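Local coordinates for iron-regulated outer membrane protein (Neisseria meningitidis, PDB 4B7O) that transports iron across the outer membrane as a TonB-dependent transporter, probably also acting as a receptor for siderophore-type iron complexes, at residues E91-D96 and A638-L643; G591-A596 and G608-K613. All blocks are in the same frame, centred on the assembly; numbering follows the deposited sequence.

In the fold
From the N terminus the chain first builds the plug, where residues 91-94 lead from helix 85-88 into strand 95-97, and then runs on through the strands of the surrounding barrel. Contact 2 closes first, over a short distance in sequence: strand 578-600 turns back and 603-618 pairs with it as a hairpin. Strand 638-647, the next in the barrel, then pairs with 603-618 and meets the plug segment 91-96, so contact 1 closes a loop of more than 500 residues with contact 2 nested inside it. Strand 603-618 joins the two: it pairs with both neighbours, and its S610 packs against P93 and S94 of the plug.

Contact 1: E91-D96 and A638-L643; sequences EEPSID and AWTASL. Unlike the reference sequence in segment 638-643: A638 (reference Thr).
T640 OG1 donates a hydrogen bond to the backbone oxygen of E91 (OG1 to O 2.8 Å), tying a plug loop to the inner wall of the β-barrel, an interface characteristic of TonB-dependent transporters. The hydroxyl comes from above the carbonyl plane, 46° out of it, and is placed there by a chi1 of 40° that sets OG1 between the backbone N and the carbonyl carbon. A second polar link runs from S642 OG to E91 OE2, but its modelled length is too short to be relied on in detail. The E91 side chain is extended beyond CG and carries its carboxylate along the barrel strand, past T640; its other oxygen, OE1, forms a salt bridge with R657 of strand 652-665, the sounder of the two holds on this carboxylate.

Van der Waals contacts complete the interface. P93 lays its ring across the T640 side chain at about a right angle, with CG 3.5 Å from T640 OG1, while its CB lies 4.2 Å from the CB of A638, the apolar pair of the contact. The same A638 methyl lies 3.6 Å from P93 O.

Within the plug loop, E92 begins a type I turn that ends at I95. Its OE2 accepts from S94 N at 3.0 Å, on the anti side, and from S94 OG at 2.9 Å, above the carboxylate plane; OE1 pairs with R68. Two donors on one oxygen and a salt bridge on the other hold this buried carboxylate in place within the plug.

Strand 638-647 is flanked by strands 603-618 and 652-665, whose S610 and R659 touch P93 and T640, respectively, while I95 packs on the plug strand 107-109.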
ATOM      1  N   GLU A  91      14.046   4.674  -3.828  1.00 33.64           N
ATOM      2  CA  GLU A  91      14.403   5.863  -4.551  1.00 34.98           C
ATOM      3  C   GLU A  91      13.218   6.792  -4.807  1.00 34.05           C
ATOM      4  O   GLU A  91      13.391   7.875  -5.328  1.00 34.11           O
ATOM      5  CB  GLU A  91      15.003   5.459  -5.879  1.00 36.21           C
ATOM      6  CG  GLU A  91      16.302   6.166  -6.085  1.00 49.88           C
ATOM      7  CD  GLU A  91      16.955   5.852  -7.421  1.00 58.23           C
ATOM      8  OE1 GLU A  91      16.804   4.684  -7.912  1.00 55.44           O
ATOM      9  OE2 GLU A  91      17.622   6.796  -7.944  1.00 51.78           O
ATOM     10  N   GLU A  92      12.016   6.353  -4.494  1.00 33.15           N
ATOM     11  CA  GLU A  92      10.858   7.225  -4.580  1.00 39.29           C
ATOM     12  C   GLU A  92      10.636   8.028  -3.294  1.00 37.89           C
ATOM     13  O   GLU A  92      10.209   7.493  -2.294  1.00 42.07           O
ATOM     14  CB  GLU A  92       9.625   6.435  -4.959  1.00 39.71           C
ATOM     15  CG  GLU A  92       8.347   7.265  -4.852  1.00 59.42           C
ATOM     16  CD  GLU A  92       8.329   8.605  -5.631  1.00 67.87           C
ATOM     17  OE1 GLU A  92       8.503   8.503  -6.888  1.00 62.60           O
ATOM     18  OE2 GLU A  92       8.109   9.729  -4.982  1.00 53.67           O
ATOM     19  N   PRO A  93      10.917   9.331  -3.327  1.00 39.88           N
ATOM     20  CA  PRO A  93      10.972  10.103  -2.081  1.00 34.46           C
ATOM     21  C   PRO A  93       9.616  10.396  -1.427  1.00 36.82           C
ATOM     22  O   PRO A  93       9.584  10.804  -0.271  1.00 39.28           O
ATOM     23  CB  PRO A  93      11.675  11.427  -2.502  1.00 36.15           C
ATOM     24  CG  PRO A  93      11.671  11.461  -4.022  1.00 33.15           C
ATOM     25  CD  PRO A  93      11.168  10.152  -4.541  1.00 35.83           C
ATOM     26  N   SER A  94       8.493  10.273  -2.108  1.00 31.35           N
ATOM     27  CA  SER A  94       7.288  10.650  -1.365  1.00 33.35           C
ATOM     28  C   SER A  94       6.593   9.391  -0.685  1.00 31.85           C
ATOM     29  O   SER A  94       5.545   9.483  -0.031  1.00 23.98           O
ATOM     30  CB  SER A  94       6.360  11.450  -2.278  1.00 32.46           C
ATOM     31  OG  SER A  94       5.946  10.592  -3.336  1.00 47.62           O
ATOM     32  N   ILE A  95       7.224   8.243  -0.849  1.00 29.18           N
ATOM     33  CA  ILE A  95       6.738   7.015  -0.241  1.00 36.41           C
ATOM     34  C   ILE A  95       7.732   6.730   0.837  1.00 33.64           C
ATOM     35  O   ILE A  95       8.887   6.732   0.565  1.00 39.66           O
ATOM     36  CB  ILE A  95       6.754   5.852  -1.240  1.00 36.12           C
ATOM     37  CG1 ILE A  95       6.025   6.244  -2.495  1.00 39.24           C
ATOM     38  CG2 ILE A  95       6.038   4.612  -0.730  1.00 39.69           C
ATOM     39  CD1 ILE A  95       6.138   5.180  -3.566  1.00 44.78           C
ATOM     40  N   ASP A  96       7.292   6.537   2.065  1.00 38.98           N
ATOM     41  CA  ASP A  96       8.191   6.216   3.150  1.00 37.55           C
ATOM     42  C   ASP A  96       7.680   4.997   3.929  1.00 39.88           C
ATOM     43  O   ASP A  96       6.482   4.800   4.116  1.00 38.53           O
ATOM     44  CB  ASP A  96       8.383   7.435   4.052  1.00 43.84           C
ATOM     45  CG  ASP A  96       9.464   7.232   5.118  1.00 51.59           C
ATOM     46  OD1 ASP A  96      10.577   6.801   4.775  1.00 58.54           O
ATOM     47  OD2 ASP A  96       9.209   7.504   6.310  1.00 53.64           O
ATOM     48  N   ALA A 638      12.657  14.383   2.066  1.00 28.91           N
ATOM     49  CA  ALA A 638      13.341  13.214   1.665  1.00 33.66           C
ATOM     50  C   ALA A 638      14.043  13.436   0.347  1.00 33.20           C
ATOM     51  O   ALA A 638      13.422  13.921  -0.579  1.00 35.65           O
ATOM     52  CB  ALA A 638      12.350  12.030   1.594  1.00 33.11           C
ATOM     53  N   TRP A 639      15.326  13.053   0.272  1.00 35.62           N
ATOM     54  CA  TRP A 639      16.139  13.184  -0.929  1.00 33.32           C
ATOM     55  C   TRP A 639      16.576  11.832  -1.328  1.00 34.78           C
ATOM     56  O   TRP A 639      16.953  11.055  -0.483  1.00 33.88           O
ATOM     57  CB  TRP A 639      17.412  13.975  -0.670  1.00 36.84           C
ATOM     58  CG  TRP A 639      17.186  15.379  -0.160  1.00 37.87           C
ATOM     59  CD1 TRP A 639      16.883  15.751   1.121  1.00 36.24           C
ATOM     60  CD2 TRP A 639      17.222  16.636  -0.924  1.00 36.69           C
ATOM     61  NE1 TRP A 639      16.738  17.101   1.215  1.00 43.01           N
ATOM     62  CE2 TRP A 639      16.945  17.695   0.032  1.00 39.10           C
ATOM     63  CE3 TRP A 639      17.435  16.968  -2.266  1.00 37.15           C
ATOM     64  CZ2 TRP A 639      16.886  19.040  -0.337  1.00 43.85           C
ATOM     65  CZ3 TRP A 639      17.380  18.328  -2.642  1.00 39.89           C
ATOM     66  CH2 TRP A 639      17.113  19.340  -1.701  1.00 46.24           C
ATOM     67  N   THR A 640      16.581  11.551  -2.629  1.00 32.71           N
ATOM     68  CA  THR A 640      17.035  10.282  -3.123  1.00 30.79           C
ATOM     69  C   THR A 640      17.934  10.630  -4.270  1.00 33.46           C
ATOM     70  O   THR A 640      17.771  11.700  -4.852  1.00 33.81           O
ATOM     71  CB  THR A 640      15.868   9.347  -3.582  1.00 34.49           C
ATOM     72  OG1 THR A 640      14.859  10.074  -4.278  1.00 36.43           O
ATOM     73  CG2 THR A 640      15.140   8.771  -2.395  1.00 31.82           C
ATOM     74  N   ALA A 641      18.889   9.761  -4.607  1.00 29.73           N
ATOM     75  CA  ALA A 641      19.711   9.984  -5.802  1.00 31.41           C
ATOM     76  C   ALA A 641      20.335   8.668  -6.146  1.00 35.97           C
ATOM     77  O   ALA A 641      20.560   7.843  -5.261  1.00 40.02           O
ATOM     78  CB  ALA A 641      20.825  10.995  -5.537  1.00 30.36           C
ATOM     79  N   SER A 642      20.674   8.463  -7.415  1.00 35.12           N
ATOM     80  CA  SER A 642      21.534   7.342  -7.721  1.00 33.82           C
ATOM     81  C   SER A 642      22.379   7.653  -8.895  1.00 33.80           C
ATOM     82  O   SER A 642      22.033   8.490  -9.724  1.00 33.05           O
ATOM     83  CB  SER A 642      20.761   6.023  -7.993  1.00 36.35           C
ATOM     84  OG  SER A 642      19.750   6.205  -8.958  1.00 36.39           O
ATOM     85  N   LEU A 643      23.470   6.914  -9.004  1.00 35.39           N
ATOM     86  CA  LEU A 643      24.332   7.045 -10.143  1.00 36.25           C
ATOM     87  C   LEU A 643      24.703   5.677 -10.505  1.00 37.52           C
ATOM     88  O   LEU A 643      25.105   4.921  -9.642  1.00 39.69           O
ATOM     89  CB  LEU A 643      25.562   7.829  -9.726  1.00 39.38           C
ATOM     90  CG  LEU A 643      26.571   8.102 -10.816  1.00 46.37           C
ATOM     91  CD1 LEU A 643      25.836   8.823 -11.957  1.00 45.16           C
ATOM     92  CD2 LEU A 643      27.681   8.976 -10.224  1.00 42.43           C
TER

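Contact 2: G591-A596 and G608-K613; sequences GYELGA and GVSHSK
Y592 O is gripped by H611 N, at 3.1 Å, and by water 1. Y592 and H611 form a hydrogen-bonded pair in an antiparallel β-hairpin of the transmembrane barrel, made by strands 578-600 and 603-618, whose local axes come within 4.8 Å and run antiparallel at 177°. The return bond, Y592 N to H611 O, is 3.0 Å long and closes the ring. L594 and V609 form the next such pair, again with two N-H···O bonds, and E593 faces S610 between them in a non-hydrogen-bonded pair where E593 CA approaches V609 O.

On the E593 and S610 face, water 1 ties the two strands: it is hydrogen-bonded to E593 OE1, at 2.7 Å, and to S610 OG. E593 bends at chi2, and its OE2 forms salt bridges with K151 and R110, so one buried carboxylate connects the hairpin to the plug. This cluster of positive charge would be expected to keep E593 ionised.

Y592, L594, V609 and H611 occupy the other face. The L594 and V609 side chains lie side by side, pointing the same way, with L594 CB 3.9 Å from V609 CG1. With chi1 at 60°, the phenol of Y592 swings over the neighbouring strand; V609 CG2 meets the edge of its ring, near the ring plane. H611 CB instead makes an off-centre CH-pi contact, lying 4.2 Å from the centroid of the Y592 ring and 29° off its normal, nearest CZ and OH.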
ATOM      1  N   GLY A 591       2.339  20.349  -0.387  1.00 30.42           N
ATOM      2  CA  GLY A 591       3.749  19.958  -0.548  1.00 30.48           C
ATOM      3  C   GLY A 591       4.150  19.797  -1.965  1.00 28.90           C
ATOM      4  O   GLY A 591       3.387  20.172  -2.884  1.00 27.99           O
ATOM      5  N   TYR A 592       5.347  19.245  -2.177  1.00 30.51           N
ATOM      6  CA  TYR A 592       5.847  19.158  -3.536  1.00 30.07           C
ATOM      7  C   TYR A 592       6.784  18.000  -3.671  1.00 36.50           C
ATOM      8  O   TYR A 592       7.254  17.447  -2.656  1.00 33.99           O
ATOM      9  CB  TYR A 592       6.615  20.473  -3.884  1.00 31.31           C
ATOM     10  CG  TYR A 592       7.783  20.707  -2.969  1.00 29.22           C
ATOM     11  CD1 TYR A 592       8.999  20.035  -3.191  1.00 30.02           C
ATOM     12  CD2 TYR A 592       7.671  21.527  -1.854  1.00 30.24           C
ATOM     13  CE1 TYR A 592      10.088  20.194  -2.361  1.00 27.16           C
ATOM     14  CE2 TYR A 592       8.784  21.730  -1.016  1.00 29.81           C
ATOM     15  CZ  TYR A 592       9.966  21.034  -1.284  1.00 31.56           C
ATOM     16  OH  TYR A 592      11.033  21.187  -0.466  1.00 35.38           O
ATOM     17  N   GLU A 593       7.090  17.680  -4.926  1.00 34.84           N
ATOM     18  CA  GLU A 593       8.095  16.698  -5.252  1.00 41.82           C
ATOM     19  C   GLU A 593       8.719  17.058  -6.623  1.00 38.78           C
ATOM     20  O   GLU A 593       8.037  17.567  -7.496  1.00 35.28           O
ATOM     21  CB  GLU A 593       7.490  15.299  -5.295  1.00 41.78           C
ATOM     22  CG  GLU A 593       6.120  15.288  -5.894  1.00 56.59           C
ATOM     23  CD  GLU A 593       5.109  14.380  -5.184  1.00 68.08           C
ATOM     24  OE1 GLU A 593       4.815  14.521  -3.960  1.00 64.44           O
ATOM     25  OE2 GLU A 593       4.548  13.536  -5.902  1.00 78.37           O
ATOM     26  N   LEU A 594      10.018  16.838  -6.758  1.00 33.78           N
ATOM     27  CA  LEU A 594      10.714  17.097  -7.965  1.00 36.47           C
ATOM     28  C   LEU A 594      11.524  15.876  -8.197  1.00 37.38           C
ATOM     29  O   LEU A 594      12.013  15.270  -7.244  1.00 38.19           O
ATOM     30  CB  LEU A 594      11.673  18.292  -7.815  1.00 35.06           C
ATOM     31  CG  LEU A 594      11.030  19.658  -7.559  1.00 39.58           C
ATOM     32  CD1 LEU A 594      11.848  20.591  -6.686  1.00 37.37           C
ATOM     33  CD2 LEU A 594      10.692  20.391  -8.830  1.00 39.69           C
ATOM     34  N   GLY A 595      11.709  15.540  -9.464  1.00 38.42           N
ATOM     35  CA  GLY A 595      12.548  14.429  -9.856  1.00 38.58           C
ATOM     36  C   GLY A 595      13.234  14.861 -11.124  1.00 42.92           C
ATOM     37  O   GLY A 595      12.639  15.578 -11.911  1.00 45.95           O
ATOM     38  N   ALA A 596      14.483  14.461 -11.323  1.00 39.28           N
ATOM     39  CA  ALA A 596      15.192  14.767 -12.547  1.00 43.60           C
ATOM     40  C   ALA A 596      16.067  13.555 -12.873  1.00 47.86           C
ATOM     41  O   ALA A 596      16.402  12.776 -11.982  1.00 47.51           O
ATOM     42  CB  ALA A 596      16.031  16.028 -12.358  1.00 39.11           C
ATOM     43  N   GLY A 608      15.783  13.018  -6.536  1.00 34.31           N
ATOM     44  CA  GLY A 608      14.422  13.323  -6.176  1.00 31.02           C
ATOM     45  C   GLY A 608      14.379  13.973  -4.842  1.00 33.80           C
ATOM     46  O   GLY A 608      15.306  13.823  -4.068  1.00 34.39           O
ATOM     47  N   VAL A 609      13.273  14.656  -4.573  1.00 30.68           N
ATOM     48  CA  VAL A 609      13.047  15.318  -3.337  1.00 29.59           C
ATOM     49  C   VAL A 609      11.556  15.467  -3.107  1.00 33.20           C
ATOM     50  O   VAL A 609      10.748  15.658  -4.043  1.00 35.89           O
ATOM     51  CB  VAL A 609      13.779  16.699  -3.269  1.00 31.79           C
ATOM     52  CG1 VAL A 609      13.424  17.607  -4.438  1.00 28.19           C
ATOM     53  CG2 VAL A 609      13.500  17.417  -1.933  1.00 32.49           C
ATOM     54  N   SER A 610      11.164  15.358  -1.851  1.00 33.37           N
ATOM     55  CA  SER A 610       9.774  15.366  -1.530  1.00 32.35           C
ATOM     56  C   SER A 610       9.604  15.883  -0.146  1.00 34.12           C
ATOM     57  O   SER A 610      10.454  15.650   0.715  1.00 35.91           O
ATOM     58  CB  SER A 610       9.257  13.940  -1.556  1.00 34.96           C
ATOM     59  OG  SER A 610       7.860  13.979  -1.532  1.00 47.13           O
ATOM     60  N   HIS A 611       8.499  16.563   0.093  1.00 32.11           N
ATOM     61  CA  HIS A 611       8.286  17.227   1.354  1.00 34.08           C
ATOM     62  C   HIS A 611       6.816  17.505   1.369  1.00 38.51           C
ATOM     63  O   HIS A 611       6.261  18.008   0.382  1.00 42.84           O
ATOM     64  CB  HIS A 611       9.098  18.554   1.441  1.00 35.04           C
ATOM     65  CG  HIS A 611       9.334  19.052   2.858  1.00 39.00           C
ATOM     66  ND1 HIS A 611       9.018  18.313   3.967  1.00 36.52           N
ATOM     67  CD2 HIS A 611       9.920  20.231   3.331  1.00 40.63           C
ATOM     68  CE1 HIS A 611       9.346  18.995   5.075  1.00 35.78           C
ATOM     69  NE2 HIS A 611       9.903  20.169   4.700  1.00 37.91           N
ATOM     70  N   SER A 612       6.178  17.171   2.481  1.00 34.00           N
ATOM     71  CA  SER A 612       4.768  17.310   2.629  1.00 34.48           C
ATOM     72  C   SER A 612       4.472  17.755   4.070  1.00 35.47           C
ATOM     73  O   SER A 612       5.385  17.827   4.886  1.00 33.60           O
ATOM     74  CB  SER A 612       4.066  16.010   2.223  1.00 34.52           C
ATOM     75  OG  SER A 612       4.311  14.960   3.134  1.00 40.25           O
ATOM     76  N   LYS A 613       3.231  18.157   4.353  1.00 36.00           N
ATOM     77  CA  LYS A 613       2.877  18.738   5.654  1.00 39.53           C
ATOM     78  C   LYS A 613       1.481  18.325   6.136  1.00 40.24           C
ATOM     79  O   LYS A 613       0.619  19.151   6.214  1.00 43.68           O
ATOM     80  CB  LYS A 613       2.955  20.243   5.557  1.00 39.26           C
ATOM     81  CG  LYS A 613       3.151  20.957   6.856  1.00 43.47           C
ATOM     82  CD  LYS A 613       2.620  22.369   6.687  1.00 52.10           C
ATOM     83  CE  LYS A 613       3.493  23.405   7.388  1.00 54.76           C
ATOM     84  NZ  LYS A 613       2.988  23.549   8.772  1.00 56.02           N
TER
HETATM   85  O   HOH W   1       5.176  15.460  -1.415  1.00 43.86           O